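Local coordinates for response regulator receiver domain protein (CheY-like) (Methylobacillus flagellatus KT, PDB 3I42), which is of unknown specific function but, as a CheY-like receiver domain, probably relays two-component signals by accepting a phosphoryl group, at residues Val81-Phe86 / Lys105-Ala110. Residues are numbered along the deposited sequence; the frame is centred on the assembly and turned at random.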
loop_
_atom_site.group_PDB
_atom_site.type_symbol
_atom_site.label_atom_id
_atom_site.label_comp_id
_atom_site.label_asym_id
_atom_site.label_seq_id
_atom_site.Cartn_x
_atom_site.Cartn_y
_atom_site.Cartn_z
ATOM N N VAL A 81 2.432 -9.760 -3.813
ATOM C CA VAL A 81 2.177 -8.855 -4.936
ATOM C C VAL A 81 0.787 -9.140 -5.467
ATOM O O VAL A 81 0.476 -10.288 -5.766
ATOM C CB VAL A 81 3.182 -9.132 -6.109
ATOM C CG1 VAL A 81 3.111 -8.037 -7.159
ATOM C CG2 VAL A 81 4.601 -9.282 -5.580
ATOM N N ALA A 82 -0.047 -8.109 -5.590
ATOM C CA ALA A 82 -1.390 -8.232 -6.160
ATOM C C ALA A 82 -1.292 -8.080 -7.656
ATOM O O ALA A 82 -0.667 -7.141 -8.147
ATOM C CB ALA A 82 -2.297 -7.141 -5.647
ATOM N N VAL A 83 -1.969 -8.944 -8.386
ATOM C CA VAL A 83 -1.946 -8.861 -9.827
ATOM C C VAL A 83 -3.384 -8.699 -10.265
ATOM O O VAL A 83 -4.190 -9.610 -10.098
ATOM C CB VAL A 83 -1.327 -10.133 -10.441
ATOM C CG1 VAL A 83 -1.453 -10.122 -11.956
ATOM C CG2 VAL A 83 0.139 -10.296 -9.969
ATOM N N SER A 84 -3.710 -7.525 -10.784
ATOM C CA SER A 84 -5.088 -7.213 -11.085
ATOM C C SER A 84 -5.252 -6.763 -12.513
ATOM O O SER A 84 -4.365 -6.132 -13.073
ATOM C CB SER A 84 -5.565 -6.088 -10.175
ATOM O OG SER A 84 -6.934 -5.768 -10.468
ATOM N N GLY A 85 -6.415 -7.042 -13.088
ATOM C CA GLY A 85 -6.804 -6.396 -14.345
ATOM C C GLY A 85 -7.273 -4.954 -14.153
ATOM O O GLY A 85 -7.234 -4.153 -15.090
ATOM N N PHE A 86 -7.689 -4.603 -12.936
ATOM C CA PHE A 86 -8.403 -3.332 -12.710
ATOM C C PHE A 86 -7.791 -2.304 -11.726
ATOM O O PHE A 86 -7.571 -2.577 -10.549
ATOM C CB PHE A 86 -9.872 -3.636 -12.388
ATOM C CG PHE A 86 -10.603 -4.261 -13.537
ATOM C CD1 PHE A 86 -10.817 -5.637 -13.576
ATOM C CD2 PHE A 86 -11.021 -3.476 -14.615
ATOM C CE1 PHE A 86 -11.465 -6.222 -14.663
ATOM C CE2 PHE A 86 -11.675 -4.038 -15.703
ATOM C CZ PHE A 86 -11.901 -5.414 -15.734
ATOM N N LYS A 105 -2.392 -6.152 -15.003
ATOM C CA LYS A 105 -2.294 -6.892 -16.285
ATOM C C LYS A 105 -2.457 -5.960 -17.506
ATOM O O LYS A 105 -3.181 -4.965 -17.437
ATOM C CB LYS A 105 -3.311 -8.024 -16.374
ATOM C CG LYS A 105 -3.081 -9.135 -15.383
ATOM C CD LYS A 105 -4.344 -9.954 -15.270
ATOM C CE LYS A 105 -4.495 -10.601 -13.908
ATOM N NZ LYS A 105 -5.810 -11.294 -13.775
ATOM N N PRO A 106 -1.769 -6.271 -18.622
ATOM C CA PRO A 106 -0.892 -7.426 -18.813
ATOM C C PRO A 106 0.490 -7.211 -18.178
ATOM O O PRO A 106 0.979 -6.084 -18.126
ATOM C CB PRO A 106 -0.781 -7.509 -20.320
ATOM C CG PRO A 106 -0.813 -6.076 -20.749
ATOM C CD PRO A 106 -1.751 -5.374 -19.796
ATOM N N ILE A 107 1.082 -8.289 -17.664
ATOM C CA ILE A 107 2.382 -8.220 -16.999
ATOM C C ILE A 107 3.514 -8.230 -18.031
ATOM O O ILE A 107 3.445 -8.916 -19.050
ATOM C CB ILE A 107 2.575 -9.397 -15.969
ATOM C CG1 ILE A 107 1.490 -9.384 -14.870
ATOM C CG2 ILE A 107 3.932 -9.339 -15.297
ATOM C CD1 ILE A 107 1.275 -8.032 -14.182
ATOM N N ASP A 108 4.572 -7.483 -17.758
ATOM C CA ASP A 108 5.765 -7.544 -18.596
ATOM C C ASP A 108 7.020 -7.301 -17.770
ATOM O O ASP A 108 6.934 -6.861 -16.620
ATOM C CB ASP A 108 5.646 -6.578 -19.800
ATOM C CG ASP A 108 5.554 -5.111 -19.392
ATOM O OD1 ASP A 108 5.797 -4.767 -18.213
ATOM O OD2 ASP A 108 5.241 -4.288 -20.276
ATOM N N ILE A 109 8.179 -7.578 -18.359
ATOM C CA ILE A 109 9.465 -7.483 -17.664
ATOM C C ILE A 109 9.736 -6.114 -17.044
ATOM O O ILE A 109 10.416 -6.023 -16.016
ATOM C CB ILE A 109 10.617 -7.943 -18.599
ATOM C CG1 ILE A 109 10.875 -9.428 -18.372
ATOM C CG2 ILE A 109 11.903 -7.139 -18.378
ATOM C CD1 ILE A 109 11.036 -10.190 -19.637
ATOM N N ALA A 110 9.201 -5.054 -17.654
ATOM C CA ALA A 110 9.481 -3.681 -17.201
ATOM C C ALA A 110 8.769 -3.371 -15.896
ATOM O O ALA A 110 9.264 -2.607 -15.061
ATOM C CB ALA A 110 9.060 -2.663 -18.253
#
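K105 meets V83 by laying its aliphatic chain across the valine at about a right angle: K105 CE comes within 3.6 Å of V83 CG1, and K105 CG within 3.9 Å of the same methyl. That methyl stands anti to the backbone N (V83 chi1 173°), which turns it to the lysine. Beyond CG the lysine chain is extended, with chi2, chi3 and chi4 all near trans, and it runs past the end of strand 79-84, where K105 CE also lies 4.1 Å from G85 N. Its NZ reaches beyond this contact to a salt bridge with D54 OD2. V83 CG1 has a second apolar neighbour, I107 CD1, at 4.1 Å, so this one methyl packs against both K105 and I107.

The backbone link is a single hydrogen bond, K105 N to S84 O, 2.8 Å long with an N-H...O angle of 162°; the donor is tilted 31° from the carbonyl plane. It joins the residue following strand 101-104 to the end of strand 79-84, just before the cis peptide bond leading into P106. CB of S84 leaves the backbone away from segment 105-110, and S84 OG accepts from F86 N at 2.8 Å, an ST turn at the strand end. Replacing K105 with an alanine would probably leave D54 without its cationic mate and uncover V83 CG1.

The residues fit the receiver-domain active site at the C-terminal ends of the strands of a parallel sheet of order 2-1-3-4-5: D54 is the predicted phosphoacceptor, unmodified here, S84 matches the Ser/Thr at the end of the fourth strand, and K105, followed by a cis-proline, corresponds to the conserved lysine of CheY-like proteins.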